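Local coordinates for protein apicoplast TIC22, putative (PDB 4E6Z) that probably acts as a chaperone required for protein import into the apicoplast, the relict plastid of the malaria parasite, at residues A[176-181]-A[238-243]. Sequence-based numbering, arbitrary orientation.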
loop_
_atom_site.group_PDB
_atom_site.type_symbol
_atom_site.label_atom_id
_atom_site.label_comp_id
_atom_site.label_asym_id
_atom_site.label_seq_id
_atom_site.Cartn_x
_atom_site.Cartn_y
_atom_site.Cartn_z
ATOM N N GLN A 176 6.305 4.205 10.204
ATOM C CA GLN A 176 7.258 4.905 11.045
ATOM C C GLN A 176 7.410 6.361 10.608
ATOM O O GLN A 176 7.381 7.273 11.434
ATOM C CB GLN A 176 8.615 4.207 11.025
ATOM C CG GLN A 176 9.609 4.811 11.999
ATOM C CD GLN A 176 9.061 4.902 13.415
ATOM O OE1 GLN A 176 8.851 3.886 14.086
ATOM N NE2 GLN A 176 8.832 6.129 13.880
ATOM N N ASN A 177 7.580 6.573 9.307
ATOM C CA ASN A 177 7.709 7.919 8.757
ATOM C C ASN A 177 6.522 8.805 9.122
ATOM O O ASN A 177 6.674 10.007 9.345
ATOM C CB ASN A 177 7.867 7.861 7.235
ATOM C CG ASN A 177 9.237 7.374 6.809
ATOM O OD1 ASN A 177 10.186 7.415 7.583
ATOM N ND2 ASN A 177 9.347 6.922 5.569
ATOM N N ALA A 178 5.340 8.199 9.188
ATOM C CA ALA A 178 4.104 8.937 9.418
ATOM C C ALA A 178 3.939 9.391 10.869
ATOM O O ALA A 178 3.291 10.402 11.137
ATOM C CB ALA A 178 2.904 8.110 8.980
ATOM N N LEU A 179 4.522 8.643 11.800
ATOM C CA LEU A 179 4.404 8.965 13.220
ATOM C C LEU A 179 4.879 10.377 13.516
ATOM O O LEU A 179 4.294 11.076 14.339
ATOM C CB LEU A 179 5.189 7.968 14.069
ATOM C CG LEU A 179 4.507 6.619 14.265
ATOM C CD1 LEU A 179 5.319 5.751 15.205
ATOM C CD2 LEU A 179 3.103 6.832 14.801
ATOM N N TYR A 180 5.944 10.786 12.836
ATOM C CA TYR A 180 6.503 12.122 12.990
ATOM C C TYR A 180 5.424 13.189 12.832
ATOM O O TYR A 180 5.377 14.155 13.591
ATOM C CB TYR A 180 7.617 12.332 11.959
ATOM C CG TYR A 180 8.291 13.684 12.013
ATOM C CD1 TYR A 180 7.941 14.691 11.125
ATOM C CD2 TYR A 180 9.283 13.953 12.949
ATOM C CE1 TYR A 180 8.558 15.926 11.166
ATOM C CE2 TYR A 180 9.906 15.185 12.998
ATOM C CZ TYR A 180 9.538 16.168 12.104
ATOM O OH TYR A 180 10.150 17.399 12.144
ATOM N N TYR A 181 4.546 12.994 11.854
ATOM C CA TYR A 181 3.555 13.999 11.486
ATOM C C TYR A 181 2.248 13.905 12.269
ATOM O O TYR A 181 1.338 14.707 12.070
ATOM C CB TYR A 181 3.290 13.939 9.980
ATOM C CG TYR A 181 4.540 14.182 9.170
ATOM C CD1 TYR A 181 4.990 15.478 8.920
ATOM C CD2 TYR A 181 5.283 13.121 8.673
ATOM C CE1 TYR A 181 6.142 15.703 8.185
ATOM C CE2 TYR A 181 6.433 13.333 7.941
ATOM C CZ TYR A 181 6.862 14.623 7.699
ATOM O OH TYR A 181 8.009 14.825 6.967
ATOM N N ILE A 238 3.943 19.051 5.003
ATOM C CA ILE A 238 3.671 17.637 4.775
ATOM C C ILE A 238 2.604 17.143 5.746
ATOM O O ILE A 238 2.713 17.339 6.956
ATOM C CB ILE A 238 4.949 16.794 4.920
ATOM C CG1 ILE A 238 5.948 17.161 3.819
ATOM C CG2 ILE A 238 4.622 15.297 4.898
ATOM C CD1 ILE A 238 7.281 16.456 3.943
ATOM N N LYS A 239 1.563 16.516 5.208
ATOM C CA LYS A 239 0.479 16.003 6.035
ATOM C C LYS A 239 0.193 14.529 5.749
ATOM O O LYS A 239 0.459 14.033 4.656
ATOM C CB LYS A 239 -0.781 16.847 5.848
ATOM C CG LYS A 239 -0.600 18.292 6.279
ATOM C CD LYS A 239 -1.894 19.078 6.195
ATOM C CE LYS A 239 -1.704 20.482 6.754
ATOM N NZ LYS A 239 -2.943 21.307 6.671
ATOM N N VAL A 240 -0.346 13.839 6.748
ATOM C CA VAL A 240 -0.642 12.417 6.624
ATOM C C VAL A 240 -2.146 12.187 6.579
ATOM O O VAL A 240 -2.904 12.816 7.318
ATOM C CB VAL A 240 -0.030 11.612 7.791
ATOM C CG1 VAL A 240 -0.446 10.144 7.718
ATOM C CG2 VAL A 240 1.480 11.734 7.777
ATOM N N LEU A 241 -2.576 11.288 5.703
ATOM C CA LEU A 241 -3.984 10.936 5.611
ATOM C C LEU A 241 -4.174 9.428 5.719
ATOM O O LEU A 241 -3.235 8.654 5.521
ATOM C CB LEU A 241 -4.586 11.455 4.304
ATOM C CG LEU A 241 -4.650 12.977 4.150
ATOM C CD1 LEU A 241 -5.053 13.356 2.740
ATOM C CD2 LEU A 241 -5.611 13.579 5.164
ATOM N N ASN A 242 -5.394 9.018 6.038
ATOM C CA ASN A 242 -5.728 7.604 6.118
ATOM C C ASN A 242 -6.322 7.132 4.797
ATOM O O ASN A 242 -7.443 7.506 4.447
ATOM C CB ASN A 242 -6.708 7.358 7.265
ATOM C CG ASN A 242 -7.163 5.912 7.344
ATOM O OD1 ASN A 242 -6.468 5.000 6.892
ATOM N ND2 ASN A 242 -8.339 5.696 7.926
HETATM N N MSE A 243 -5.562 6.324 4.060
HETATM C CA MSE A 243 -5.974 5.879 2.728
HETATM C C MSE A 243 -7.415 5.384 2.706
HETATM O O MSE A 243 -8.143 5.615 1.744
HETATM C CB MSE A 243 -5.052 4.776 2.206
HETATM C CG MSE A 243 -5.449 4.275 0.828
HETATM SE SE MSE A 243 -4.967 2.410 0.518
HETATM C CE MSE A 243 -5.909 1.599 2.023
HETATM O O HOH W 1 -0.592 15.142 9.609
#
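Tyr181, in the segment that continues helix 172-179, lays its ring against Ile238 and the root of its side chain against Val240, a compact example of how a helix and the residues after it pack on an edge strand. Ile238 CG2 stands 3.8 Å from the centroid of the Tyr181 ring, 20° off the ring normal, a CH-pi contact displaced toward the CE1-CZ rim. On the opposite face lies Tyr180 CD1, from the preceding residue, so the phenol is held between the two. The isoleucine reaches the phenol with both branches: CG2 over the ring, and CD1 against the hydroxyl, 3.5 Å from Tyr181 OH. With CG beside the backbone N (chi1 -59°), the ring is carried over to Ile238; Tyr181 CB, set by the backbone, meets Val240 CG2 at 3.6 Å.

Across the two segments the fit is looser at Ala178, three residues earlier, whose CB lies 4.1 Å from Val240 CG2, though Pro193 and Phe195 of the neighbouring strand also pack against this methyl. The polar link is water-mediated, marking the looser side: a water donates to Tyr181 O and accepts from Val240 N, with 3.2 Å on each side. Lys239 pairs with Glu198, while backbone hydrogen bonds of Lys239 with Tyr196 and of Leu241 with Val194 hold this edge strand in its sheet. Ile238 also touches Leu219 and Tyr181 touches Lys220, which brings helix 216-227 into the same layer. Ile238 and Val240 face the helices while Lys239 between them points away, as is typical of an alpha/beta layer in which helices cover one face of a mixed sheet.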